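PDB 4I6K: amidohydrolase family protein, which probably hydrolyses 2-pyrone-4,6-dicarboxylic acid or a related carboxylate, as an amidohydrolase-family enzyme crystallised with citric acid bound. Local coordinates for residues L62-V73 with A88-I99. Sequence-based numbering, arbitrary orientation.
Sequences LDEHNFTHGVLV and AIQQYPDRLKGI
Arg95 reaches across from the residue just before strand 96-100 and lays its guanidinium edge-on into the hollow where helix 55-64 turns into strand 69-73. The Arg95 side chain bends at chi3 (65°), and Arg95 NE bonds Thr68 O at 3.2 Å from above the carbonyl plane; Arg95 NH2 meets Phe67 O at 2.9 Å. Arg95 NH1 and NH2 both grip Asp63 OD2 (2.9 Å each), an end-on salt bridge to a single oxygen, the carboxylate nearly coplanar with the guanidinium (15°). Beyond this plug the strands run parallel: Gly70 N binds Arg95 O, Leu72 N binds Lys97 O, and Leu72 O takes Ile99 N at 2.8 Å. Bare Gly70 is the dip that admits Leu96, whose CD2 lies 3.5 Å from Gly70 O. On the same face Leu72 is the knob: Leu72 CD1 presses on Ala88 CB (3.6 Å) and Leu96 CD1, closing the strand pair against helix 83-91 in a beta-alpha-beta unit of the amidohydrolase barrel. On the other face Val73, its side chain about 6 Å from the bound citric acid, lies side by side with Ile99. Three acceptors, one charged, thus fix Arg95's rotation and tie strand 96-100's entrance to helix 55-64's C-terminal end and following loop; toward the strands' C-terminal ends, backbone hydrogen bonds and apolar packing take over.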
loop_
_atom_site.group_PDB
_atom_site.type_symbol
_atom_site.label_atom_id
_atom_site.label_comp_id
_atom_site.label_asym_id
_atom_site.label_seq_id
_atom_site.Cartn_x
_atom_site.Cartn_y
_atom_site.Cartn_z
ATOM N N LEU A 62 10.577 -8.277 11.023
ATOM C CA LEU A 62 11.402 -8.369 9.823
ATOM C C LEU A 62 12.601 -9.271 10.087
ATOM O O LEU A 62 12.903 -10.169 9.300
ATOM C CB LEU A 62 11.884 -6.983 9.375
ATOM C CG LEU A 62 10.825 -5.952 8.970
ATOM C CD1 LEU A 62 11.492 -4.735 8.326
ATOM C CD2 LEU A 62 9.816 -6.570 8.023
ATOM N N ASP A 63 13.283 -9.013 11.200
ATOM C CA ASP A 63 14.428 -9.819 11.626
ATOM C C ASP A 63 14.069 -11.294 11.766
ATOM O O ASP A 63 14.734 -12.157 11.189
ATOM C CB ASP A 63 14.980 -9.282 12.940
ATOM C CG ASP A 63 15.562 -7.901 12.788
ATOM O OD1 ASP A 63 15.767 -7.211 13.809
ATOM O OD2 ASP A 63 15.820 -7.505 11.630
ATOM N N GLU A 64 12.998 -11.574 12.506
ATOM C CA GLU A 64 12.549 -12.944 12.740
ATOM C C GLU A 64 12.223 -13.717 11.461
ATOM O O GLU A 64 12.110 -14.943 11.495
ATOM C CB GLU A 64 11.330 -12.964 13.668
ATOM C CG GLU A 64 11.556 -12.270 15.002
ATOM C CD GLU A 64 10.427 -12.498 15.995
ATOM O OE1 GLU A 64 10.713 -12.514 17.212
ATOM O OE2 GLU A 64 9.262 -12.659 15.564
ATOM N N HIS A 65 12.071 -13.016 10.340
ATOM C CA HIS A 65 11.725 -13.675 9.072
ATOM C C HIS A 65 12.676 -13.350 7.928
ATOM O O HIS A 65 12.357 -13.558 6.752
ATOM C CB HIS A 65 10.294 -13.343 8.659
ATOM C CG HIS A 65 9.261 -13.840 9.620
ATOM N ND1 HIS A 65 8.618 -15.050 9.461
ATOM C CD2 HIS A 65 8.759 -13.293 10.751
ATOM C CE1 HIS A 65 7.759 -15.223 10.448
ATOM N NE2 HIS A 65 7.826 -14.174 11.247
ATOM N N ASN A 66 13.843 -12.826 8.274
ATOM C CA ASN A 66 14.862 -12.564 7.271
ATOM C C ASN A 66 14.500 -11.471 6.258
ATOM O O ASN A 66 15.011 -11.453 5.138
ATOM C CB ASN A 66 15.221 -13.874 6.569
ATOM C CG ASN A 66 15.765 -14.901 7.536
ATOM O OD1 ASN A 66 16.584 -14.572 8.392
ATOM N ND2 ASN A 66 15.298 -16.141 7.426
ATOM N N PHE A 67 13.625 -10.555 6.652
ATOM C CA PHE A 67 13.318 -9.434 5.785
ATOM C C PHE A 67 14.390 -8.371 5.887
ATOM O O PHE A 67 14.826 -8.008 6.975
ATOM C CB PHE A 67 11.947 -8.854 6.106
ATOM C CG PHE A 67 10.829 -9.569 5.423
ATOM C CD1 PHE A 67 10.494 -10.865 5.790
ATOM C CD2 PHE A 67 10.121 -8.955 4.400
ATOM C CE1 PHE A 67 9.457 -11.537 5.158
ATOM C CE2 PHE A 67 9.072 -9.616 3.761
ATOM C CZ PHE A 67 8.742 -10.916 4.142
ATOM N N THR A 68 14.823 -7.872 4.744
ATOM C CA THR A 68 15.903 -6.925 4.727
ATOM C C THR A 68 15.361 -5.506 4.810
ATOM O O THR A 68 16.020 -4.620 5.359
ATOM C CB THR A 68 16.743 -7.087 3.457
ATOM O OG1 THR A 68 15.880 -7.038 2.318
ATOM C CG2 THR A 68 17.472 -8.430 3.475
ATOM N N HIS A 69 14.157 -5.302 4.271
ATOM C CA HIS A 69 13.574 -3.958 4.154
ATOM C C HIS A 69 12.053 -3.917 4.393
ATOM O O HIS A 69 11.362 -4.929 4.296
ATOM C CB HIS A 69 13.878 -3.365 2.772
ATOM C CG HIS A 69 15.327 -3.406 2.400
ATOM N ND1 HIS A 69 16.177 -2.339 2.602
ATOM C CD2 HIS A 69 16.078 -4.390 1.853
ATOM C CE1 HIS A 69 17.390 -2.663 2.192
ATOM N NE2 HIS A 69 17.356 -3.903 1.732
ATOM N N GLY A 70 11.531 -2.731 4.677
ATOM C CA GLY A 70 10.111 -2.587 4.892
ATOM C C GLY A 70 9.676 -1.213 4.460
ATOM O O GLY A 70 10.477 -0.278 4.408
ATOM N N VAL A 71 8.400 -1.078 4.145
ATOM C CA VAL A 71 7.900 0.219 3.776
ATOM C C VAL A 71 6.791 0.640 4.698
ATOM O O VAL A 71 5.732 0.005 4.745
ATOM C CB VAL A 71 7.420 0.244 2.329
ATOM C CG1 VAL A 71 6.861 1.626 1.980
ATOM C CG2 VAL A 71 8.573 -0.116 1.403
ATOM N N LEU A 72 7.042 1.718 5.431
ATOM C CA LEU A 72 6.045 2.304 6.314
ATOM C C LEU A 72 5.064 3.178 5.541
ATOM O O LEU A 72 5.457 3.973 4.685
ATOM C CB LEU A 72 6.730 3.113 7.406
ATOM C CG LEU A 72 7.470 2.212 8.382
ATOM C CD1 LEU A 72 8.030 3.013 9.535
ATOM C CD2 LEU A 72 6.504 1.140 8.857
ATOM N N VAL A 73 3.784 3.022 5.852
ATOM C CA VAL A 73 2.735 3.774 5.182
ATOM C C VAL A 73 1.969 4.585 6.223
ATOM O O VAL A 73 1.683 4.086 7.312
ATOM C CB VAL A 73 1.783 2.824 4.438
ATOM C CG1 VAL A 73 0.552 3.556 3.965
ATOM C CG2 VAL A 73 2.498 2.174 3.278
ATOM N N ALA A 88 10.385 6.994 12.733
ATOM C CA ALA A 88 10.695 5.576 12.631
ATOM C C ALA A 88 11.703 5.331 11.522
ATOM O O ALA A 88 12.629 4.529 11.685
ATOM C CB ALA A 88 9.423 4.768 12.383
ATOM N N ILE A 89 11.509 6.016 10.393
ATOM C CA ILE A 89 12.407 5.896 9.245
ATOM C C ILE A 89 13.806 6.318 9.643
ATOM O O ILE A 89 14.763 5.574 9.437
ATOM C CB ILE A 89 11.974 6.791 8.074
ATOM C CG1 ILE A 89 10.553 6.458 7.621
ATOM C CG2 ILE A 89 12.931 6.622 6.913
ATOM C CD1 ILE A 89 10.462 5.179 6.863
ATOM N N GLN A 90 13.916 7.512 10.218
ATOM C CA GLN A 90 15.200 8.040 10.686
ATOM C C GLN A 90 15.978 7.062 11.555
ATOM O O GLN A 90 17.207 6.999 11.473
ATOM C CB GLN A 90 15.003 9.349 11.442
ATOM C CG GLN A 90 14.866 10.552 10.531
ATOM C CD GLN A 90 13.900 11.585 11.071
ATOM O OE1 GLN A 90 13.850 11.840 12.280
ATOM N NE2 GLN A 90 13.118 12.189 10.173
ATOM N N GLN A 91 15.276 6.297 12.386
ATOM C CA GLN A 91 15.943 5.305 13.225
ATOM C C GLN A 91 16.530 4.161 12.420
ATOM O O GLN A 91 17.578 3.629 12.792
ATOM C CB GLN A 91 14.995 4.742 14.262
ATOM C CG GLN A 91 14.512 5.773 15.229
ATOM C CD GLN A 91 13.627 5.169 16.273
ATOM O OE1 GLN A 91 12.672 5.791 16.726
ATOM N NE2 GLN A 91 13.925 3.934 16.651
ATOM N N TYR A 92 15.857 3.772 11.337
ATOM C CA TYR A 92 16.352 2.682 10.499
ATOM C C TYR A 92 16.386 3.046 9.025
ATOM O O TYR A 92 15.819 2.331 8.185
ATOM C CB TYR A 92 15.511 1.433 10.685
ATOM C CG TYR A 92 15.461 0.930 12.108
ATOM C CD1 TYR A 92 14.504 1.414 13.003
ATOM C CD2 TYR A 92 16.357 -0.040 12.557
ATOM C CE1 TYR A 92 14.446 0.952 14.303
ATOM C CE2 TYR A 92 16.312 -0.507 13.862
ATOM C CZ TYR A 92 15.353 -0.010 14.727
ATOM O OH TYR A 92 15.293 -0.474 16.019
ATOM N N PRO A 93 17.097 4.133 8.704
ATOM C CA PRO A 93 17.104 4.763 7.392
ATOM C C PRO A 93 17.629 3.812 6.322
ATOM O O PRO A 93 17.413 4.021 5.132
ATOM C CB PRO A 93 18.076 5.926 7.582
ATOM C CG PRO A 93 19.020 5.434 8.637
ATOM C CD PRO A 93 18.157 4.659 9.581
ATOM N N ASP A 94 18.316 2.770 6.759
ATOM C CA ASP A 94 18.938 1.826 5.846
ATOM C C ASP A 94 17.987 0.685 5.492
ATOM O O ASP A 94 18.232 -0.077 4.560
ATOM C CB ASP A 94 20.250 1.294 6.453
ATOM C CG ASP A 94 20.068 0.713 7.872
ATOM O OD1 ASP A 94 19.223 1.205 8.664
ATOM O OD2 ASP A 94 20.788 -0.253 8.195
ATOM N N ARG A 95 16.893 0.578 6.234
ATOM C CA ARG A 95 15.967 -0.534 6.044
ATOM C C ARG A 95 14.551 -0.084 5.690
ATOM O O ARG A 95 13.772 -0.861 5.133
ATOM C CB ARG A 95 15.960 -1.436 7.287
ATOM C CG ARG A 95 17.346 -1.954 7.643
ATOM C CD ARG A 95 17.318 -2.930 8.781
ATOM N NE ARG A 95 16.601 -4.158 8.453
ATOM C CZ ARG A 95 16.280 -5.075 9.358
ATOM N NH1 ARG A 95 16.623 -4.876 10.623
ATOM N NH2 ARG A 95 15.621 -6.180 9.013
ATOM N N LEU A 96 14.235 1.173 5.985
ATOM C CA LEU A 96 12.871 1.660 5.836
ATOM C C LEU A 96 12.733 2.850 4.904
ATOM O O LEU A 96 13.536 3.787 4.967
ATOM C CB LEU A 96 12.315 2.077 7.195
ATOM C CG LEU A 96 12.276 0.995 8.262
ATOM C CD1 LEU A 96 11.624 1.583 9.507
ATOM C CD2 LEU A 96 11.524 -0.232 7.751
ATOM N N LYS A 97 11.695 2.810 4.068
ATOM C CA LYS A 97 11.186 3.997 3.379
ATOM C C LYS A 97 9.714 4.207 3.725
ATOM O O LYS A 97 9.089 3.333 4.316
ATOM C CB LYS A 97 11.391 3.873 1.868
ATOM C CG LYS A 97 12.845 4.087 1.469
ATOM C CD LYS A 97 13.241 3.353 0.191
ATOM C CE LYS A 97 14.702 3.658 -0.127
ATOM N NZ LYS A 97 15.035 3.511 -1.567
ATOM N N GLY A 98 9.157 5.355 3.346
ATOM C CA GLY A 98 7.795 5.690 3.723
ATOM C C GLY A 98 6.889 6.242 2.627
ATOM O O GLY A 98 7.350 6.743 1.597
ATOM N N ILE A 99 5.584 6.123 2.859
ATOM C CA ILE A 99 4.568 6.727 2.005
ATOM C C ILE A 99 3.798 7.677 2.899
ATOM O O ILE A 99 3.214 7.255 3.888
ATOM C CB ILE A 99 3.583 5.668 1.437
ATOM C CG1 ILE A 99 4.320 4.653 0.565
ATOM C CG2 ILE A 99 2.424 6.331 0.663
ATOM C CD1 ILE A 99 4.954 5.251 -0.648
#